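Long-range contacts in possible adhesin (Caldicellulosiruptor kronotskyensis, PDB 4WA0), which probably mediates attachment of this thermophilic bacterium to cellulose, as a tapirin whose C-terminal beta-helix domain is the part described here: residues N244-T249 / S265-N270; G29-G34 / D48-K53. One frame throughout, in Å; residues are numbered along the deposited sequence.

Interaction 1: residues N244-T249 / S265-N270; sequences NQLGST and SYINDN. With MG (magnesium ion), chain B.
The side-chain amide of Gln245 lies stacked on the ring of Tyr266 and at the same time donates to that tyrosine's own backbone carbonyl. The amide and ring planes are 27° apart, with Gln245 NE2 over one ring face, displaced toward the rim, and Gln245 OE1 3.6 Å from Tyr266 CE1. The hydrogen bond from Gln245 NE2 to Tyr266 O is 2.9 Å long and nearly straight at 168°; the oxygen lies in the plane of the amide, although the donor is tilted out of the plane of the carbonyl. Gln245 reaches this place because CG stands anti to the backbone N (chi1 178°) and the chain then bends at chi2.

Two waters complete the grip on the amide. One donates to Gln245 OE1 and accepts from Asn268 N, 2.9 Å from each, while the other accepts from both Gln245 NE2 and Ser265 N. With one bond to OE1 and two from NE2, the rotation of the amide is well defined.

The pair lies toward one end of the tapirin beta-helix: strand 266-268 is the outermost strand of its parallel face and runs directly into helix 269-280. Next along the chain from the glutamine, Leu246 CD2 meets Ile267 CG1 at 4.0 Å, an apolar contact between two buried side chains, and Ile267 also packs on Ala272 of the helix.

The main chain of Leu246 has a separate task, since its O binds the magnesium ion at 2.3 Å. Asp239 OD1, Glu275 OE1 and the carbonyl oxygens of Val241 and Ser243 are among the other ligands. Glu275 lies on helix 269-280, so the ion couples the loop of Leu246 to the helix that continues from strand 266-268.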
ATOM      1  N   ASN A 244     -33.062  -1.353   3.195  1.00 24.27           N
ATOM      2  CA  ASN A 244     -33.520  -1.079   1.818  1.00 26.22           C
ATOM      3  C   ASN A 244     -32.474  -0.418   0.917  1.00 22.69           C
ATOM      4  O   ASN A 244     -32.592  -0.399  -0.282  1.00 23.41           O
ATOM      5  CB  ASN A 244     -34.843  -0.254   1.848  1.00 34.35           C
ATOM      6  CG  ASN A 244     -34.654   1.185   2.376  1.00 39.21           C
ATOM      7  OD1 ASN A 244     -33.781   1.497   3.223  1.00 45.86           O
ATOM      8  ND2 ASN A 244     -35.505   2.072   1.885  1.00 54.64           N
ATOM      9  N   GLN A 245     -31.435   0.141   1.557  1.00 19.34           N
ATOM     10  CA  GLN A 245     -30.394   0.863   0.920  1.00 18.54           C
ATOM     11  C   GLN A 245     -29.251  -0.082   0.448  1.00 16.84           C
ATOM     12  O   GLN A 245     -28.397   0.316  -0.336  1.00 16.90           O
ATOM     13  CB  GLN A 245     -29.868   1.912   1.896  1.00 18.01           C
ATOM     14  CG  GLN A 245     -28.710   2.711   1.341  1.00 18.51           C
ATOM     15  CD  GLN A 245     -27.300   2.231   1.808  1.00 19.08           C
ATOM     16  OE1 GLN A 245     -27.146   1.680   2.900  1.00 18.10           O
ATOM     17  NE2 GLN A 245     -26.300   2.537   1.028  1.00 19.94           N
ATOM     18  N   LEU A 246     -29.261  -1.287   1.000  1.00 17.72           N
ATOM     19  CA  LEU A 246     -28.224  -2.278   0.658  1.00 17.26           C
ATOM     20  C   LEU A 246     -28.743  -3.444  -0.134  1.00 16.81           C
ATOM     21  O   LEU A 246     -29.917  -3.828  -0.017  1.00 16.82           O
ATOM     22  CB  LEU A 246     -27.493  -2.822   1.865  1.00 14.97           C
ATOM     23  CG  LEU A 246     -26.779  -1.836   2.810  1.00 14.84           C
ATOM     24  CD1 LEU A 246     -26.374  -2.457   4.143  1.00 14.70           C
ATOM     25  CD2 LEU A 246     -25.671  -1.119   2.068  1.00 14.37           C
ATOM     26  N   GLY A 247     -27.797  -4.066  -0.869  1.00 16.41           N
ATOM     27  CA  GLY A 247     -28.056  -5.327  -1.577  1.00 15.17           C
ATOM     28  C   GLY A 247     -27.101  -6.401  -1.106  1.00 15.84           C
ATOM     29  O   GLY A 247     -26.066  -6.098  -0.539  1.00 13.33           O
ATOM     30  N   SER A 248     -27.448  -7.666  -1.389  1.00 14.25           N
ATOM     31  CA  SER A 248     -26.584  -8.770  -1.020  1.00 14.21           C
ATOM     32  C   SER A 248     -26.806  -9.988  -1.878  1.00 15.18           C
ATOM     33  O   SER A 248     -27.926 -10.226  -2.339  1.00 17.18           O
ATOM     34  CB  SER A 248     -26.829  -9.163   0.436  1.00 14.85           C
ATOM     35  OG  SER A 248     -28.161  -9.517   0.736  1.00 17.40           O
ATOM     36  N   THR A 249     -25.752 -10.795  -2.025  1.00 15.45           N
ATOM     37  CA  THR A 249     -25.867 -12.116  -2.564  1.00 16.15           C
ATOM     38  C   THR A 249     -25.041 -13.008  -1.676  1.00 16.24           C
ATOM     39  O   THR A 249     -23.867 -12.677  -1.378  1.00 15.24           O
ATOM     40  CB  THR A 249     -25.314 -12.121  -3.989  1.00 17.61           C
ATOM     41  OG1 THR A 249     -25.982 -11.124  -4.774  1.00 19.26           O
ATOM     42  CG2 THR A 249     -25.365 -13.499  -4.697  1.00 19.16           C
ATOM     43  N   SER A 265     -24.335   4.133  -2.327  1.00 16.31           N
ATOM     44  CA  SER A 265     -23.909   5.400  -1.735  1.00 19.99           C
ATOM     45  C   SER A 265     -22.888   5.341  -0.628  1.00 14.90           C
ATOM     46  O   SER A 265     -22.156   6.329  -0.390  1.00 13.54           O
ATOM     47  CB  SER A 265     -25.184   6.152  -1.213  1.00 22.09           C
ATOM     48  OG  SER A 265     -26.073   6.456  -2.296  1.00 29.73           O
ATOM     49  N   TYR A 266     -22.878   4.231   0.125  1.00 14.53           N
ATOM     50  CA  TYR A 266     -22.091   4.052   1.291  1.00 14.26           C
ATOM     51  C   TYR A 266     -22.447   2.663   1.840  1.00 12.78           C
ATOM     52  O   TYR A 266     -23.468   2.058   1.495  1.00 13.34           O
ATOM     53  CB  TYR A 266     -22.312   5.136   2.390  1.00 13.51           C
ATOM     54  CG  TYR A 266     -23.785   5.419   2.725  1.00 12.74           C
ATOM     55  CD1 TYR A 266     -24.505   4.596   3.593  1.00 12.52           C
ATOM     56  CD2 TYR A 266     -24.429   6.528   2.219  1.00 14.18           C
ATOM     57  CE1 TYR A 266     -25.825   4.862   3.867  1.00 12.75           C
ATOM     58  CE2 TYR A 266     -25.789   6.726   2.425  1.00 15.06           C
ATOM     59  CZ  TYR A 266     -26.440   5.966   3.305  1.00 13.02           C
ATOM     60  OH  TYR A 266     -27.743   6.163   3.589  1.00 14.04           O
ATOM     61  N   ILE A 267     -21.548   2.167   2.692  1.00 11.88           N
ATOM     62  CA  ILE A 267     -21.877   1.110   3.577  1.00 11.54           C
ATOM     63  C   ILE A 267     -21.447   1.448   5.013  1.00 12.39           C
ATOM     64  O   ILE A 267     -20.282   1.736   5.282  1.00 12.24           O
ATOM     65  CB  ILE A 267     -21.271  -0.292   3.186  1.00 12.21           C
ATOM     66  CG1 ILE A 267     -21.660  -0.705   1.782  1.00 12.78           C
ATOM     67  CG2 ILE A 267     -21.676  -1.314   4.214  1.00 12.94           C
ATOM     68  CD1 ILE A 267     -20.821  -1.858   1.215  1.00 13.54           C
ATOM     69  N   ASN A 268     -22.375   1.259   5.933  1.00 11.61           N
ATOM     70  CA  ASN A 268     -22.101   1.339   7.380  1.00 12.63           C
ATOM     71  C   ASN A 268     -22.317  -0.043   8.026  1.00 13.12           C
ATOM     72  O   ASN A 268     -23.253  -0.749   7.646  1.00 13.77           O
ATOM     73  CB  ASN A 268     -23.010   2.387   8.061  1.00 13.54           C
ATOM     74  CG  ASN A 268     -22.841   3.725   7.441  1.00 14.02           C
ATOM     75  OD1 ASN A 268     -21.717   4.140   7.132  1.00 15.25           O
ATOM     76  ND2 ASN A 268     -23.980   4.408   7.124  1.00 13.11           N
ATOM     77  N   ASP A 269     -21.417  -0.443   8.920  1.00 13.04           N
ATOM     78  CA  ASP A 269     -21.403  -1.874   9.249  1.00 17.05           C
ATOM     79  C   ASP A 269     -22.564  -2.381  10.030  1.00 17.12           C
ATOM     80  O   ASP A 269     -22.962  -3.533   9.835  1.00 17.41           O
ATOM     81  CB  ASP A 269     -20.082  -2.329   9.817  1.00 18.25           C
ATOM     82  CG  ASP A 269     -19.842  -1.842  11.192  1.00 19.94           C
ATOM     83  OD1 ASP A 269     -20.345  -0.783  11.601  1.00 20.62           O
ATOM     84  OD2 ASP A 269     -19.081  -2.577  11.887  1.00 27.97           O
ATOM     85  N   ASN A 270     -23.167  -1.541  10.870  1.00 15.67           N
ATOM     86  CA  ASN A 270     -24.355  -2.001  11.563  1.00 17.82           C
ATOM     87  C   ASN A 270     -25.535  -2.237  10.586  1.00 16.45           C
ATOM     88  O   ASN A 270     -26.315  -3.195  10.757  1.00 18.06           O
ATOM     89  CB  ASN A 270     -24.695  -1.001  12.632  1.00 18.51           C
ATOM     90  CG  ASN A 270     -25.075   0.333  12.029  1.00 20.16           C
ATOM     91  OD1 ASN A 270     -24.350   0.872  11.217  1.00 19.93           O
ATOM     92  ND2 ASN A 270     -26.247   0.833  12.375  1.00 22.61           N
TER
HETATM   93 MG    MG B 601     -31.634  -4.718   1.296  1.00 21.71          MG
HETATM   94  O   HOH W   1     -25.065   1.226   4.892  1.00 13.47           O
HETATM   95  O   HOH W   2     -27.088   3.569  -1.636  1.00 23.63           O

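Interaction 2: residues G29-G34 / D48-K53; sequences GSVYSG and DNLISK
The ring of Tyr32 is met obliquely by two aliphatic groups of segment 48-53: Ile51 CG2, 3.6 Å from Tyr32 CD2, and Lys53 CG nearer the hydroxyl end. Phe13 stacks on the same ring, and Tyr227 meets it with the planes inclined. In a second flat group, the amide of Asn49, ND2 donates to Ser30 OG at 3.2 Å, with the oxygen close to the amide plane; Asn49 OD1 turns instead to Asn75 ND2 and Ile76 N. A water links Ser30 OG to Asp48 OD2, while Asp48 OD1 forms a salt bridge with Arg74. Another water joins Tyr32 OH to Lys53 NZ.

Strands 30-33 and 50-52 run parallel in exact register, their axes 4.7 Å apart and only 3° from alignment. Their bonds alternate in the parallel pattern: Val31 N to Asn49 O, Ile51 N to Val31 O at 2.8 Å, Ser33 N to Ile51 O at 2.7 Å, and Lys53 N to Ser33 O. The pattern gives way at its start, where Gly29 O takes Asp48 N and Asn49 N bonds weakly to Ser30 OG. On the face opposite Tyr32 and Ile51, Val31 CB touches Leu50 CD1 at 3.8 Å, the two side chains lying side by side.

These are successive rungs of a parallel beta-helix. Strand 10-14 continues the hydrogen bonding beyond 30-33 and strand 76-79 beyond 50-52, while Leu50 and Ser52 lie against Leu37 of strand 37-39, on the next face of the beta-helix, and Lys53 NZ also bonds to Ile222 O of helix 217-224.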
ATOM      1  N   GLY A  29      -3.489 -10.811   0.068  1.00 13.50           N
ATOM      2  CA  GLY A  29      -3.975  -9.995  -1.025  1.00 13.75           C
ATOM      3  C   GLY A  29      -3.099  -8.822  -1.393  1.00 12.88           C
ATOM      4  O   GLY A  29      -2.009  -8.691  -0.902  1.00 13.89           O
ATOM      5  N   SER A  30      -3.674  -7.914  -2.137  1.00 13.34           N
ATOM      6  CA  SER A  30      -3.001  -6.665  -2.558  1.00 12.56           C
ATOM      7  C   SER A  30      -3.872  -5.460  -2.219  1.00 12.47           C
ATOM      8  O   SER A  30      -5.082  -5.592  -1.925  1.00 12.55           O
ATOM      9  CB  SER A  30      -2.733  -6.743  -4.028  1.00 14.05           C
ATOM     10  OG  SER A  30      -1.712  -7.705  -4.265  1.00 15.60           O
ATOM     11  N   VAL A  31      -3.284  -4.266  -2.267  1.00 11.74           N
ATOM     12  CA  VAL A  31      -4.022  -3.032  -2.006  1.00 10.20           C
ATOM     13  C   VAL A  31      -3.748  -2.112  -3.226  1.00 11.64           C
ATOM     14  O   VAL A  31      -2.571  -1.924  -3.634  1.00 11.08           O
ATOM     15  CB  VAL A  31      -3.518  -2.326  -0.752  1.00 10.00           C
ATOM     16  CG1 VAL A  31      -4.108  -0.939  -0.570  1.00 11.02           C
ATOM     17  CG2 VAL A  31      -3.781  -3.160   0.487  1.00 10.57           C
ATOM     18  N   TYR A  32      -4.813  -1.490  -3.751  1.00  9.79           N
ATOM     19  CA  TYR A  32      -4.729  -0.612  -4.889  1.00 11.36           C
ATOM     20  C   TYR A  32      -5.547   0.644  -4.760  1.00 11.93           C
ATOM     21  O   TYR A  32      -6.704   0.575  -4.359  1.00 12.14           O
ATOM     22  CB  TYR A  32      -5.221  -1.370  -6.136  1.00 13.54           C
ATOM     23  CG  TYR A  32      -5.447  -0.512  -7.376  1.00 15.80           C
ATOM     24  CD1 TYR A  32      -6.656   0.158  -7.613  1.00 15.17           C
ATOM     25  CD2 TYR A  32      -4.457  -0.393  -8.339  1.00 18.74           C
ATOM     26  CE1 TYR A  32      -6.839   0.943  -8.751  1.00 17.64           C
ATOM     27  CE2 TYR A  32      -4.637   0.441  -9.464  1.00 20.61           C
ATOM     28  CZ  TYR A  32      -5.821   1.082  -9.656  1.00 18.16           C
ATOM     29  OH  TYR A  32      -6.008   1.899 -10.801  1.00 23.01           O
ATOM     30  N   SER A  33      -4.947   1.770  -5.132  1.00 11.35           N
ATOM     31  CA  SER A  33      -5.689   3.041  -5.231  1.00 12.35           C
ATOM     32  C   SER A  33      -5.429   3.643  -6.616  1.00 13.57           C
ATOM     33  O   SER A  33      -4.294   3.765  -7.038  1.00 12.49           O
ATOM     34  CB  SER A  33      -5.256   4.014  -4.224  1.00 12.72           C
ATOM     35  OG  SER A  33      -6.039   5.187  -4.469  1.00 16.09           O
ATOM     36  N   GLY A  34      -6.483   3.964  -7.322  1.00 14.76           N
ATOM     37  CA  GLY A  34      -6.372   4.645  -8.644  1.00 16.50           C
ATOM     38  C   GLY A  34      -6.075   6.144  -8.528  1.00 16.96           C
ATOM     39  O   GLY A  34      -5.796   6.800  -9.504  1.00 18.67           O
ATOM     40  N   ASP A  48       0.842  -8.632  -0.907  1.00 12.93           N
ATOM     41  CA  ASP A  48       1.641  -8.907  -2.075  1.00 13.09           C
ATOM     42  C   ASP A  48       2.026  -7.666  -2.832  1.00 13.24           C
ATOM     43  O   ASP A  48       3.179  -7.536  -3.227  1.00 13.60           O
ATOM     44  CB  ASP A  48       0.875  -9.788  -3.059  1.00 13.31           C
ATOM     45  CG  ASP A  48       0.590 -11.199  -2.518  1.00 16.98           C
ATOM     46  OD1 ASP A  48       1.476 -11.818  -1.925  1.00 20.12           O
ATOM     47  OD2 ASP A  48      -0.518 -11.758  -2.722  1.00 21.47           O
ATOM     48  N   ASN A  49       1.098  -6.759  -3.077  1.00 11.97           N
ATOM     49  CA  ASN A  49       1.455  -5.569  -3.819  1.00 11.85           C
ATOM     50  C   ASN A  49       0.711  -4.382  -3.166  1.00 11.20           C
ATOM     51  O   ASN A  49      -0.408  -4.592  -2.664  1.00 11.19           O
ATOM     52  CB  ASN A  49       0.977  -5.678  -5.224  1.00 11.97           C
ATOM     53  CG  ASN A  49       1.597  -6.837  -5.985  1.00 13.43           C
ATOM     54  OD1 ASN A  49       2.750  -6.763  -6.440  1.00 13.06           O
ATOM     55  ND2 ASN A  49       0.852  -7.922  -6.093  1.00 15.37           N
ATOM     56  N   LEU A  50       1.276  -3.198  -3.313  1.00 11.32           N
ATOM     57  CA  LEU A  50       0.675  -1.941  -2.818  1.00 10.80           C
ATOM     58  C   LEU A  50       0.823  -0.875  -3.911  1.00 11.68           C
ATOM     59  O   LEU A  50       1.965  -0.474  -4.243  1.00 10.70           O
ATOM     60  CB  LEU A  50       1.385  -1.511  -1.537  1.00 11.22           C
ATOM     61  CG  LEU A  50       1.057  -0.203  -0.862  1.00 11.54           C
ATOM     62  CD1 LEU A  50      -0.401  -0.223  -0.469  1.00 12.15           C
ATOM     63  CD2 LEU A  50       1.987   0.031   0.288  1.00 11.58           C
ATOM     64  N   ILE A  51      -0.284  -0.518  -4.544  1.00 11.33           N
ATOM     65  CA  ILE A  51      -0.265   0.320  -5.750  1.00 11.80           C
ATOM     66  C   ILE A  51      -1.028   1.593  -5.573  1.00 12.77           C
ATOM     67  O   ILE A  51      -2.225   1.512  -5.263  1.00 12.24           O
ATOM     68  CB  ILE A  51      -0.812  -0.463  -6.961  1.00 13.02           C
ATOM     69  CG1 ILE A  51       0.029  -1.705  -7.138  1.00 13.41           C
ATOM     70  CG2 ILE A  51      -0.896   0.379  -8.256  1.00 14.17           C
ATOM     71  CD1 ILE A  51      -0.582  -2.757  -7.995  1.00 15.67           C
ATOM     72  N   SER A  52      -0.342   2.709  -5.842  1.00 12.65           N
ATOM     73  CA  SER A  52      -0.998   3.994  -5.961  1.00 12.85           C
ATOM     74  C   SER A  52      -0.727   4.668  -7.298  1.00 14.57           C
ATOM     75  O   SER A  52       0.424   4.864  -7.652  1.00 12.57           O
ATOM     76  CB  SER A  52      -0.587   4.944  -4.885  1.00 12.01           C
ATOM     77  OG  SER A  52      -1.223   6.225  -5.067  1.00 12.68           O
ATOM     78  N   LYS A  53      -1.783   4.987  -8.022  1.00 15.13           N
ATOM     79  CA  LYS A  53      -1.675   5.784  -9.290  1.00 16.08           C
ATOM     80  C   LYS A  53      -1.720   7.274  -9.049  1.00 18.14           C
ATOM     81  O   LYS A  53      -2.017   8.053  -9.901  1.00 25.08           O
ATOM     82  CB  LYS A  53      -2.698   5.329 -10.297  1.00 17.82           C
ATOM     83  CG  LYS A  53      -2.481   3.873 -10.716  1.00 19.67           C
ATOM     84  CD  LYS A  53      -2.871   3.636 -12.186  1.00 25.46           C
ATOM     85  CE  LYS A  53      -2.279   2.358 -12.775  1.00 25.76           C
ATOM     86  NZ  LYS A  53      -2.919   2.070 -14.082  1.00 25.91           N
TER
HETATM   87  O   HOH W   3      -1.885 -13.040  -0.707  1.00 20.47           O
HETATM   88  O   HOH W   4      -2.416 -10.312  -4.395  1.00 19.34           O
HETATM   89  O   HOH W   5      -5.900   1.935 -13.461  1.00 32.47           O

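From the N terminus, interaction 2 comes first. It closes a 13-residue loop that carries strands 37-39 and 44-47, one on each of the other two faces of the beta-helix, and so marks one turn of the coil near the middle of the domain. Interaction 1 follows much later and closes a 15-residue loop holding the end of strand 247-251 and the whole of strand 258-263. It lies toward the end of the domain, where it ties the magnesium-binding loop to strand 266-268. The contacts are in series, neither nested nor crossed. The centres of interactions 1 and 2 are about 24 Å apart. The nearest atoms of interactions 1 and 2 are about 15 Å apart.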